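Local coordinates for protein japanin (Rhipicephalus appendiculatus, PDB 4BOE) that binds cholesterol in the pocket of a lipocalin barrel and, secreted in tick saliva, modulates the host immune response by blocking dendritic cell differentiation, at residues M4-T9 and P72-K77; L45-T50 and S79-D84; F101-D106 and N131-T136. One frame throughout, in Å; residues are numbered along the deposited sequence.

Contact 1 (M4-T9 and P72-K77)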
loop_
_atom_site.group_PDB
_atom_site.type_symbol
_atom_site.label_atom_id
_atom_site.label_comp_id
_atom_site.label_asym_id
_atom_site.label_seq_id
_atom_site.Cartn_x
_atom_site.Cartn_y
_atom_site.Cartn_z
ATOM N N MET A 4 7.939 -11.750 -3.286
ATOM C CA MET A 4 7.595 -10.606 -2.420
ATOM C C MET A 4 6.988 -9.460 -3.277
ATOM O O MET A 4 7.686 -8.907 -4.124
ATOM C CB MET A 4 8.795 -10.173 -1.538
ATOM C CG MET A 4 8.907 -8.630 -1.240
ATOM S SD MET A 4 7.697 -8.023 -0.119
ATOM C CE MET A 4 8.622 -7.221 1.007
ATOM N N PRO A 5 5.693 -9.115 -3.081
ATOM C CA PRO A 5 5.025 -8.131 -3.947
ATOM C C PRO A 5 5.601 -6.688 -4.027
ATOM O O PRO A 5 5.470 -6.053 -5.094
ATOM C CB PRO A 5 3.598 -8.104 -3.421
ATOM C CG PRO A 5 3.453 -9.251 -2.599
ATOM C CD PRO A 5 4.769 -9.586 -2.036
ATOM N N ALA A 6 6.159 -6.169 -2.917
ATOM C CA ALA A 6 6.730 -4.820 -2.842
ATOM C C ALA A 6 7.824 -4.543 -3.877
ATOM O O ALA A 6 7.880 -3.447 -4.434
ATOM C CB ALA A 6 7.270 -4.570 -1.464
ATOM N N ILE A 7 8.667 -5.552 -4.172
ATOM C CA ILE A 7 9.772 -5.438 -5.150
ATOM C C ILE A 7 9.462 -6.129 -6.469
ATOM O O ILE A 7 10.319 -6.203 -7.347
ATOM C CB ILE A 7 11.087 -5.929 -4.508
ATOM C CG1 ILE A 7 10.980 -7.412 -3.997
ATOM C CG2 ILE A 7 11.453 -4.999 -3.359
ATOM C CD1 ILE A 7 12.190 -8.134 -4.048
ATOM N N ASN A 8 8.204 -6.523 -6.653
ATOM C CA ASN A 8 7.708 -7.164 -7.837
ATOM C C ASN A 8 7.040 -6.114 -8.723
ATOM O O ASN A 8 6.818 -4.975 -8.299
ATOM C CB ASN A 8 6.729 -8.295 -7.478
ATOM C CG ASN A 8 6.768 -9.460 -8.445
ATOM O OD1 ASN A 8 7.422 -9.405 -9.471
ATOM N ND2 ASN A 8 6.041 -10.508 -8.165
ATOM N N THR A 9 6.742 -6.503 -9.955
ATOM C CA THR A 9 6.263 -5.615 -11.011
ATOM C C THR A 9 4.759 -5.462 -11.141
ATOM O O THR A 9 4.307 -4.691 -11.999
ATOM C CB THR A 9 6.879 -6.075 -12.340
ATOM O OG1 THR A 9 6.585 -7.460 -12.549
ATOM C CG2 THR A 9 8.385 -5.879 -12.375
ATOM N N PRO A 72 12.457 -8.998 7.943
ATOM C CA PRO A 72 11.130 -8.657 8.443
ATOM C C PRO A 72 10.841 -7.192 8.192
ATOM O O PRO A 72 9.749 -6.759 8.494
ATOM C CB PRO A 72 11.190 -9.007 9.944
ATOM C CG PRO A 72 12.592 -9.003 10.294
ATOM C CD PRO A 72 13.396 -9.260 9.047
ATOM N N LEU A 73 11.811 -6.428 7.651
ATOM C CA LEU A 73 11.642 -5.020 7.357
ATOM C C LEU A 73 11.618 -4.705 5.885
ATOM O O LEU A 73 12.448 -5.190 5.120
ATOM C CB LEU A 73 12.790 -4.236 7.974
ATOM C CG LEU A 73 12.974 -4.369 9.467
ATOM C CD1 LEU A 73 14.034 -3.413 9.937
ATOM C CD2 LEU A 73 11.687 -4.119 10.216
ATOM N N LEU A 74 10.709 -3.824 5.505
ATOM C CA LEU A 74 10.677 -3.214 4.183
ATOM C C LEU A 74 11.287 -1.807 4.375
ATOM O O LEU A 74 10.793 -1.034 5.193
ATOM C CB LEU A 74 9.245 -3.085 3.663
ATOM C CG LEU A 74 9.063 -2.511 2.276
ATOM C CD1 LEU A 74 9.734 -3.400 1.232
ATOM C CD2 LEU A 74 7.623 -2.361 1.966
ATOM N N ARG A 75 12.320 -1.473 3.612
ATOM C CA ARG A 75 12.955 -0.136 3.683
ATOM C C ARG A 75 12.260 0.773 2.657
ATOM O O ARG A 75 12.083 0.359 1.532
ATOM C CB ARG A 75 14.470 -0.218 3.392
ATOM C CG ARG A 75 15.347 -0.359 4.629
ATOM C CD ARG A 75 15.144 -1.643 5.401
ATOM N NE ARG A 75 15.606 -1.500 6.789
ATOM C CZ ARG A 75 16.576 -2.198 7.384
ATOM N NH1 ARG A 75 17.240 -3.143 6.718
ATOM N NH2 ARG A 75 16.887 -1.960 8.653
ATOM N N VAL A 76 11.870 1.984 3.047
ATOM C CA VAL A 76 11.153 2.910 2.154
ATOM C C VAL A 76 11.893 4.245 2.116
ATOM O O VAL A 76 12.174 4.775 3.170
ATOM C CB VAL A 76 9.657 3.077 2.587
ATOM C CG1 VAL A 76 8.934 4.145 1.754
ATOM C CG2 VAL A 76 8.912 1.741 2.531
ATOM N N LYS A 77 12.266 4.746 0.915
ATOM C CA LYS A 77 12.856 6.086 0.734
ATOM C C LYS A 77 11.822 6.847 -0.090
ATOM O O LYS A 77 11.756 6.731 -1.308
ATOM C CB LYS A 77 14.230 6.067 0.029
ATOM C CG LYS A 77 15.345 5.558 0.909
ATOM C CD LYS A 77 16.771 5.781 0.348
ATOM C CE LYS A 77 16.967 5.421 -1.097
ATOM N NZ LYS A 77 18.399 5.493 -1.509
#

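Contact 2 (L45-T50 and S79-D84)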
loop_
_atom_site.group_PDB
_atom_site.type_symbol
_atom_site.label_atom_id
_atom_site.label_comp_id
_atom_site.label_asym_id
_atom_site.label_seq_id
_atom_site.Cartn_x
_atom_site.Cartn_y
_atom_site.Cartn_z
ATOM N N LEU A 45 3.198 6.310 -6.212
ATOM C CA LEU A 45 2.075 6.293 -5.307
ATOM C C LEU A 45 1.014 7.097 -6.047
ATOM O O LEU A 45 1.236 8.256 -6.343
ATOM C CB LEU A 45 2.422 6.910 -3.960
ATOM C CG LEU A 45 1.288 6.912 -2.936
ATOM C CD1 LEU A 45 0.884 5.501 -2.527
ATOM C CD2 LEU A 45 1.705 7.672 -1.754
ATOM N N ILE A 46 -0.074 6.451 -6.440
ATOM C CA ILE A 46 -1.155 7.025 -7.218
ATOM C C ILE A 46 -2.414 7.095 -6.345
ATOM O O ILE A 46 -2.723 6.160 -5.615
ATOM C CB ILE A 46 -1.416 6.158 -8.478
ATOM C CG1 ILE A 46 -0.154 5.922 -9.322
ATOM C CG2 ILE A 46 -2.535 6.724 -9.351
ATOM C CD1 ILE A 46 0.503 7.178 -9.835
ATOM N N TYR A 47 -3.150 8.190 -6.451
ATOM C CA TYR A 47 -4.413 8.361 -5.713
ATOM C C TYR A 47 -5.217 9.478 -6.307
ATOM O O TYR A 47 -4.732 10.192 -7.173
ATOM C CB TYR A 47 -4.162 8.605 -4.218
ATOM C CG TYR A 47 -3.325 9.817 -3.905
ATOM C CD1 TYR A 47 -1.940 9.769 -3.987
ATOM C CD2 TYR A 47 -3.915 11.007 -3.484
ATOM C CE1 TYR A 47 -1.158 10.893 -3.710
ATOM C CE2 TYR A 47 -3.151 12.127 -3.194
ATOM C CZ TYR A 47 -1.766 12.062 -3.285
ATOM O OH TYR A 47 -0.999 13.169 -3.015
ATOM N N VAL A 48 -6.446 9.595 -5.886
ATOM C CA VAL A 48 -7.286 10.722 -6.255
ATOM C C VAL A 48 -7.555 11.558 -4.989
ATOM O O VAL A 48 -7.738 11.020 -3.907
ATOM C CB VAL A 48 -8.598 10.367 -7.032
ATOM C CG1 VAL A 48 -8.276 9.598 -8.301
ATOM C CG2 VAL A 48 -9.585 9.593 -6.179
ATOM N N PHE A 49 -7.505 12.870 -5.126
ATOM C CA PHE A 49 -7.885 13.803 -4.077
ATOM C C PHE A 49 -9.208 14.365 -4.594
ATOM O O PHE A 49 -9.251 14.912 -5.687
ATOM C CB PHE A 49 -6.819 14.866 -3.858
ATOM C CG PHE A 49 -7.127 15.718 -2.656
ATOM C CD1 PHE A 49 -6.871 15.255 -1.372
ATOM C CD2 PHE A 49 -7.642 17.001 -2.807
ATOM C CE1 PHE A 49 -7.164 16.048 -0.264
ATOM C CE2 PHE A 49 -7.958 17.776 -1.705
ATOM C CZ PHE A 49 -7.710 17.307 -0.441
ATOM N N THR A 50 -10.291 14.088 -3.908
ATOM C CA THR A 50 -11.612 14.422 -4.396
ATOM C C THR A 50 -12.134 15.811 -4.049
ATOM O O THR A 50 -13.131 16.203 -4.630
ATOM C CB THR A 50 -12.616 13.382 -3.925
ATOM O OG1 THR A 50 -12.489 13.228 -2.520
ATOM C CG2 THR A 50 -12.425 12.059 -4.599
ATOM N N SER A 79 9.630 10.180 -1.415
ATOM C CA SER A 79 9.859 11.566 -1.789
ATOM C C SER A 79 9.456 12.484 -0.633
ATOM O O SER A 79 8.687 12.127 0.271
ATOM C CB SER A 79 9.048 11.929 -3.029
ATOM O OG SER A 79 7.662 11.943 -2.719
ATOM N N ASP A 80 9.992 13.674 -0.666
ATOM C CA ASP A 80 9.687 14.685 0.340
ATOM C C ASP A 80 8.168 14.940 0.415
ATOM O O ASP A 80 7.608 15.051 1.508
ATOM C CB ASP A 80 10.443 15.964 -0.024
ATOM C CG ASP A 80 10.271 17.041 0.993
ATOM O OD1 ASP A 80 9.192 17.670 1.013
ATOM O OD2 ASP A 80 11.189 17.225 1.814
ATOM N N TYR A 81 7.510 15.015 -0.749
ATOM C CA TYR A 81 6.062 15.226 -0.813
ATOM C C TYR A 81 5.301 14.106 -0.084
ATOM O O TYR A 81 4.386 14.390 0.684
ATOM C CB TYR A 81 5.615 15.287 -2.309
ATOM C CG TYR A 81 4.160 15.687 -2.469
ATOM C CD1 TYR A 81 3.144 14.756 -2.326
ATOM C CD2 TYR A 81 3.801 17.017 -2.668
ATOM C CE1 TYR A 81 1.809 15.142 -2.322
ATOM C CE2 TYR A 81 2.474 17.400 -2.766
ATOM C CZ TYR A 81 1.472 16.457 -2.616
ATOM O OH TYR A 81 0.164 16.879 -2.651
ATOM N N VAL A 82 5.647 12.834 -0.381
ATOM C CA VAL A 82 4.999 11.653 0.206
ATOM C C VAL A 82 5.289 11.559 1.713
ATOM O O VAL A 82 4.405 11.208 2.485
ATOM C CB VAL A 82 5.406 10.370 -0.560
ATOM C CG1 VAL A 82 4.977 9.106 0.184
ATOM C CG2 VAL A 82 4.847 10.392 -1.985
ATOM N N ARG A 83 6.522 11.875 2.129
ATOM C CA ARG A 83 6.877 11.900 3.554
ATOM C C ARG A 83 6.158 13.041 4.294
ATOM O O ARG A 83 5.639 12.843 5.391
ATOM C CB ARG A 83 8.388 12.042 3.719
ATOM C CG ARG A 83 9.129 10.797 3.317
ATOM C CD ARG A 83 10.606 10.858 3.666
ATOM N NE ARG A 83 11.375 11.646 2.699
ATOM C CZ ARG A 83 11.914 12.846 2.912
ATOM N NH1 ARG A 83 11.771 13.454 4.087
ATOM N NH2 ARG A 83 12.598 13.452 1.947
ATOM N N ASP A 84 6.102 14.220 3.672
ATOM C CA ASP A 84 5.460 15.402 4.251
ATOM C C ASP A 84 3.914 15.243 4.373
ATOM O O ASP A 84 3.345 15.536 5.425
ATOM C CB ASP A 84 5.807 16.648 3.368
ATOM C CG ASP A 84 5.420 18.022 3.886
ATOM O OD1 ASP A 84 5.012 18.121 5.063
ATOM O OD2 ASP A 84 5.580 19.014 3.120
#

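Contact 3 (F101-D106 and N131-T136). With NAG (2-acetamido-2-deoxy-beta-D-glucopyranose), chain B.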
loop_
_atom_site.group_PDB
_atom_site.type_symbol
_atom_site.label_atom_id
_atom_site.label_comp_id
_atom_site.label_asym_id
_atom_site.label_seq_id
_atom_site.Cartn_x
_atom_site.Cartn_y
_atom_site.Cartn_z
ATOM N N PHE A 101 -0.551 -10.519 -2.115
ATOM C CA PHE A 101 -0.902 -9.637 -1.001
ATOM C C PHE A 101 0.293 -9.350 -0.100
ATOM O O PHE A 101 1.257 -10.099 -0.064
ATOM C CB PHE A 101 -2.130 -10.111 -0.198
ATOM C CG PHE A 101 -1.800 -11.067 0.914
ATOM C CD1 PHE A 101 -1.428 -10.598 2.162
ATOM C CD2 PHE A 101 -1.780 -12.439 0.693
ATOM C CE1 PHE A 101 -1.003 -11.470 3.149
ATOM C CE2 PHE A 101 -1.377 -13.313 1.698
ATOM C CZ PHE A 101 -0.983 -12.823 2.914
ATOM N N LEU A 102 0.224 -8.207 0.575
ATOM C CA LEU A 102 1.229 -7.764 1.501
ATOM C C LEU A 102 0.562 -7.068 2.683
ATOM O O LEU A 102 -0.309 -6.212 2.490
ATOM C CB LEU A 102 2.173 -6.810 0.744
ATOM C CG LEU A 102 3.276 -6.171 1.541
ATOM C CD1 LEU A 102 4.257 -7.237 2.103
ATOM C CD2 LEU A 102 3.991 -5.140 0.706
ATOM N N LEU A 103 0.972 -7.428 3.897
ATOM C CA LEU A 103 0.435 -6.809 5.109
ATOM C C LEU A 103 1.605 -6.176 5.871
ATOM O O LEU A 103 2.503 -6.892 6.310
ATOM C CB LEU A 103 -0.294 -7.861 5.971
ATOM C CG LEU A 103 -0.933 -7.374 7.258
ATOM C CD1 LEU A 103 -1.998 -6.327 6.987
ATOM C CD2 LEU A 103 -1.552 -8.550 8.010
ATOM N N LEU A 104 1.591 -4.837 5.992
ATOM C CA LEU A 104 2.624 -4.039 6.638
ATOM C C LEU A 104 2.160 -3.419 7.930
ATOM O O LEU A 104 0.998 -3.070 8.040
ATOM C CB LEU A 104 3.054 -2.887 5.706
ATOM C CG LEU A 104 3.615 -3.234 4.370
ATOM C CD1 LEU A 104 3.928 -1.928 3.578
ATOM C CD2 LEU A 104 4.845 -4.123 4.511
ATOM N N SER A 105 3.073 -3.230 8.884
ATOM C CA SER A 105 2.769 -2.592 10.181
ATOM C C SER A 105 3.789 -1.505 10.442
ATOM O O SER A 105 4.932 -1.625 10.030
ATOM C CB SER A 105 2.847 -3.571 11.371
ATOM O OG SER A 105 1.757 -4.461 11.475
ATOM N N ASP A 106 3.411 -0.536 11.254
ATOM C CA ASP A 106 4.329 0.499 11.711
ATOM C C ASP A 106 5.361 -0.069 12.717
ATOM O O ASP A 106 5.026 -0.915 13.539
ATOM C CB ASP A 106 3.562 1.650 12.394
ATOM C CG ASP A 106 4.410 2.896 12.454
ATOM O OD1 ASP A 106 4.647 3.491 11.392
ATOM O OD2 ASP A 106 4.969 3.179 13.533
ATOM N N ASN A 131 -8.321 -11.710 4.926
ATOM C CA ASN A 131 -9.267 -10.838 5.625
ATOM C C ASN A 131 -9.245 -11.126 7.129
ATOM O O ASN A 131 -9.188 -10.205 7.938
ATOM C CB ASN A 131 -10.694 -11.047 5.049
ATOM C CG ASN A 131 -11.661 -10.087 5.632
ATOM O OD1 ASN A 131 -11.422 -8.876 5.588
ATOM N ND2 ASN A 131 -12.726 -10.583 6.246
ATOM N N ARG A 132 -9.252 -12.412 7.492
ATOM C CA ARG A 132 -9.161 -12.838 8.880
ATOM C C ARG A 132 -7.839 -12.365 9.518
ATOM O O ARG A 132 -7.864 -11.754 10.584
ATOM C CB ARG A 132 -9.354 -14.375 8.988
ATOM C CG ARG A 132 -9.208 -14.891 10.409
ATOM C CD ARG A 132 -9.554 -16.353 10.492
ATOM N NE ARG A 132 -9.410 -16.854 11.852
ATOM C CZ ARG A 132 -10.243 -16.604 12.865
ATOM N NH1 ARG A 132 -11.321 -15.847 12.685
ATOM N NH2 ARG A 132 -10.004 -17.111 14.064
ATOM N N THR A 133 -6.717 -12.538 8.840
ATOM C CA THR A 133 -5.423 -12.044 9.341
ATOM C C THR A 133 -5.417 -10.552 9.540
ATOM O O THR A 133 -4.916 -10.058 10.546
ATOM C CB THR A 133 -4.298 -12.433 8.365
ATOM O OG1 THR A 133 -4.321 -13.839 8.198
ATOM C CG2 THR A 133 -2.928 -12.014 8.845
ATOM N N PHE A 134 -5.930 -9.828 8.566
ATOM C CA PHE A 134 -6.004 -8.369 8.656
ATOM C C PHE A 134 -6.822 -7.929 9.886
ATOM O O PHE A 134 -6.353 -7.097 10.664
ATOM C CB PHE A 134 -6.560 -7.789 7.334
ATOM C CG PHE A 134 -6.988 -6.355 7.399
ATOM C CD1 PHE A 134 -6.052 -5.340 7.538
ATOM C CD2 PHE A 134 -8.322 -6.007 7.256
ATOM C CE1 PHE A 134 -6.451 -4.015 7.572
ATOM C CE2 PHE A 134 -8.717 -4.675 7.322
ATOM C CZ PHE A 134 -7.785 -3.696 7.524
ATOM N N TYR A 135 -8.006 -8.511 10.076
ATOM C CA TYR A 135 -8.854 -8.167 11.224
ATOM C C TYR A 135 -8.278 -8.635 12.575
ATOM O O TYR A 135 -8.554 -8.027 13.596
ATOM C CB TYR A 135 -10.295 -8.658 11.033
ATOM C CG TYR A 135 -11.136 -7.675 10.269
ATOM C CD1 TYR A 135 -11.164 -7.685 8.887
ATOM C CD2 TYR A 135 -11.834 -6.669 10.927
ATOM C CE1 TYR A 135 -11.890 -6.746 8.170
ATOM C CE2 TYR A 135 -12.605 -5.746 10.224
ATOM C CZ TYR A 135 -12.611 -5.774 8.840
ATOM O OH TYR A 135 -13.339 -4.859 8.125
ATOM N N THR A 136 -7.445 -9.649 12.576
ATOM C CA THR A 136 -6.778 -10.101 13.789
ATOM C C THR A 136 -5.665 -9.143 14.249
ATOM O O THR A 136 -5.615 -8.733 15.396
ATOM C CB THR A 136 -6.217 -11.510 13.544
ATOM O OG1 THR A 136 -7.319 -12.358 13.274
ATOM C CG2 THR A 136 -5.418 -12.052 14.723
HETATM C C1 NAG B . -13.730 -9.750 6.837
HETATM C C2 NAG B . -15.119 -10.043 6.270
HETATM C C3 NAG B . -16.113 -9.105 6.955
HETATM C C4 NAG B . -16.037 -9.280 8.468
HETATM C C5 NAG B . -14.606 -9.028 8.935
HETATM C C6 NAG B . -14.398 -9.240 10.413
HETATM C C7 NAG B . -14.903 -10.837 3.932
HETATM C C8 NAG B . -14.678 -10.394 2.517
HETATM N N2 NAG B . -15.140 -9.851 4.827
HETATM O O3 NAG B . -17.416 -9.402 6.473
HETATM O O4 NAG B . -16.916 -8.370 9.126
HETATM O O5 NAG B . -13.708 -9.917 8.251
HETATM O O6 NAG B . -15.045 -10.424 10.871
HETATM O O7 NAG B . -14.822 -12.022 4.260
#

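Contact 1 (M4-T9 and P72-K77)
Leu-74 points from barrel strand 73-78 toward the loop that precedes the first barrel strand, and its two methyls meet Ala-6 and Met-4 there. The CD1 methyl of Leu-74 does most of the touching: it rests 3.8 Å from Ala-6 CB and 4.0 Å from Met-4 CE. The other branch meets the same alanine, Leu-74 CD2 being 4.1 Å from Ala-6 CB, so that one methyl faces both arms of the leucine fork. Met-4 arrives obliquely; bends at chi2 (72°) and chi3 (128°) fold its thioether back over its own loop and leave CE as the end that reaches the strand. The fold also places Met-4 SD where the backbone N of Ala-6 makes a weak hydrogen bond to it, at 3.7 Å. Alanine suits its position because it is small: bound cholesterol touches it as well. Methionine, whose unbranched chain can bend, packs beside it, also touching Ile-94 and Trp-67. Arg-43 bonds the loop's carbonyls at Ala-6 and Asn-8, but everything that crosses to strand 73-78 is apolar and buried, so this junction probably rests on shape and exclusion of water, in keeping with a pocket wall that receives a sterol.

Contact 2 (L45-T50 and S79-D84)
Leu-45 and Tyr-47, two residues apart on strand 40-49 and therefore on the same side of it, reach toward Val-82 and Tyr-81 through different first torsions. Leu-45 has CG anti to the backbone N (chi1 -179°), extending its methyls to the helix, whereas Tyr-47 has CG between the backbone N and the carbonyl carbon (chi1 59°), which sends its phenol across to helix 80-85. The isopropyl group of Val-82 presents both branches to one leucine methyl: Leu-45 CD2 lies 4.1 Å from Val-82 CG1 and 4.2 Å from Val-82 CG2. Next to this apolar pair, Tyr-47 OH comes to the edge of the Tyr-81 ring, near its plane, 3.5 Å from Tyr-81 CE1. The two rings are not stacked, and the hydroxyls stand 3.9 Å apart. Ser-79 starts the helix as its N-cap: Val-82 N donates to Ser-79 OG at 3.2 Å in a nearly straight bond (164°), and Ser-79 OG also has a weak hydrogen bond with Ala-62 O of strand 59-66. Branched aliphatics suit the buried side, where Leu-45 also meets the sterol; Tyr-81 is exposed at the outer border, and buried Tyr-47 reaches it edge-on with its hydroxyl. The short helix is probably seated by apolar packing and one phenol edge, its start fixed by the Ser-79 cap.

Contact 3 (F101-D106 and N131-T136)
Leu-103, on barrel strand 101-106, meets Thr-133 and Phe-134 of helix 128-137, the helix that lipocalins characteristically pack against the outside of their barrel. The leucine extends with CG anti to its backbone N (chi1 -179°) and divides its methyls between the two partners. Leu-103 CD2 lies 3.8 Å from the methyl of Thr-133, CG2, while Leu-103 CD1 comes to the edge of the Phe-134 ring, near its plane, 4.2 Å from Phe-134 CD1. Threonine serves two needs at this place: its methyl meets the strand, and its hydroxyl is taken up by the carbonyl of Thr-129, one turn back. Thr-133 is also the third residue of the Asn-X-Thr glycosylation sequon that begins at Asn-131, whose ND2 is joined covalently to C1 of the NAG at 1.4 Å. One helical turn on, Tyr-135 spreads its ring beneath this sugar: NAG C5 stands 3.6 Å above the plane of the Tyr-135 ring, over its centre, a CH-pi arrangement common for sugars on aromatics. With an alanine in place of Tyr-135, the sugar would probably lose this flat support and be freer to swing about the Asn-131 linkage. Thr-136 OG1 turns back on the helix to Arg-132 O, 2.8 Å away and above the carbonyl plane, an oxygen that accepts from Thr-136 N too. The helix spans more than one strand: Phe-134 also packs on Cys-114 and Leu-116 of strand 114-118, the pairing neighbour of 101-106, and the Cys-114 to Cys-138 disulfide fastens the chain just past the helix to that strand. Pro-141 touches Phe-134 and Tyr-135, and Pro-143 touches Tyr-135, so strand 141-143 borders the helix as well.

How the contacts relate
All three contacts reach the same curled antiparallel sheet, contacts 2 and 3 on opposite sides of the chain's centre and without touching. Contact 1 is buried and wholly aliphatic and thioether. Contact 2 runs from the pocket at Leu-45 out to exposed Tyr-81, adding a phenol hydroxyl at a ring edge; each of these two includes one residue that touches cholesterol. Contact 3 belongs to the outer face, where its helix carries a glycan, and joins leucine to a threonine methyl and a phenylalanine edge: Leu-103 and Phe-134 are buried, Thr-133 partly exposed. Strand 73-78 of contact 1 leads into helix 80-85 of contact 2. Contacts 1 and 3 touch directly, Ala-6 meeting Leu-102 and Leu-74 meeting Leu-104, residues that alternate with outward-facing Leu-103.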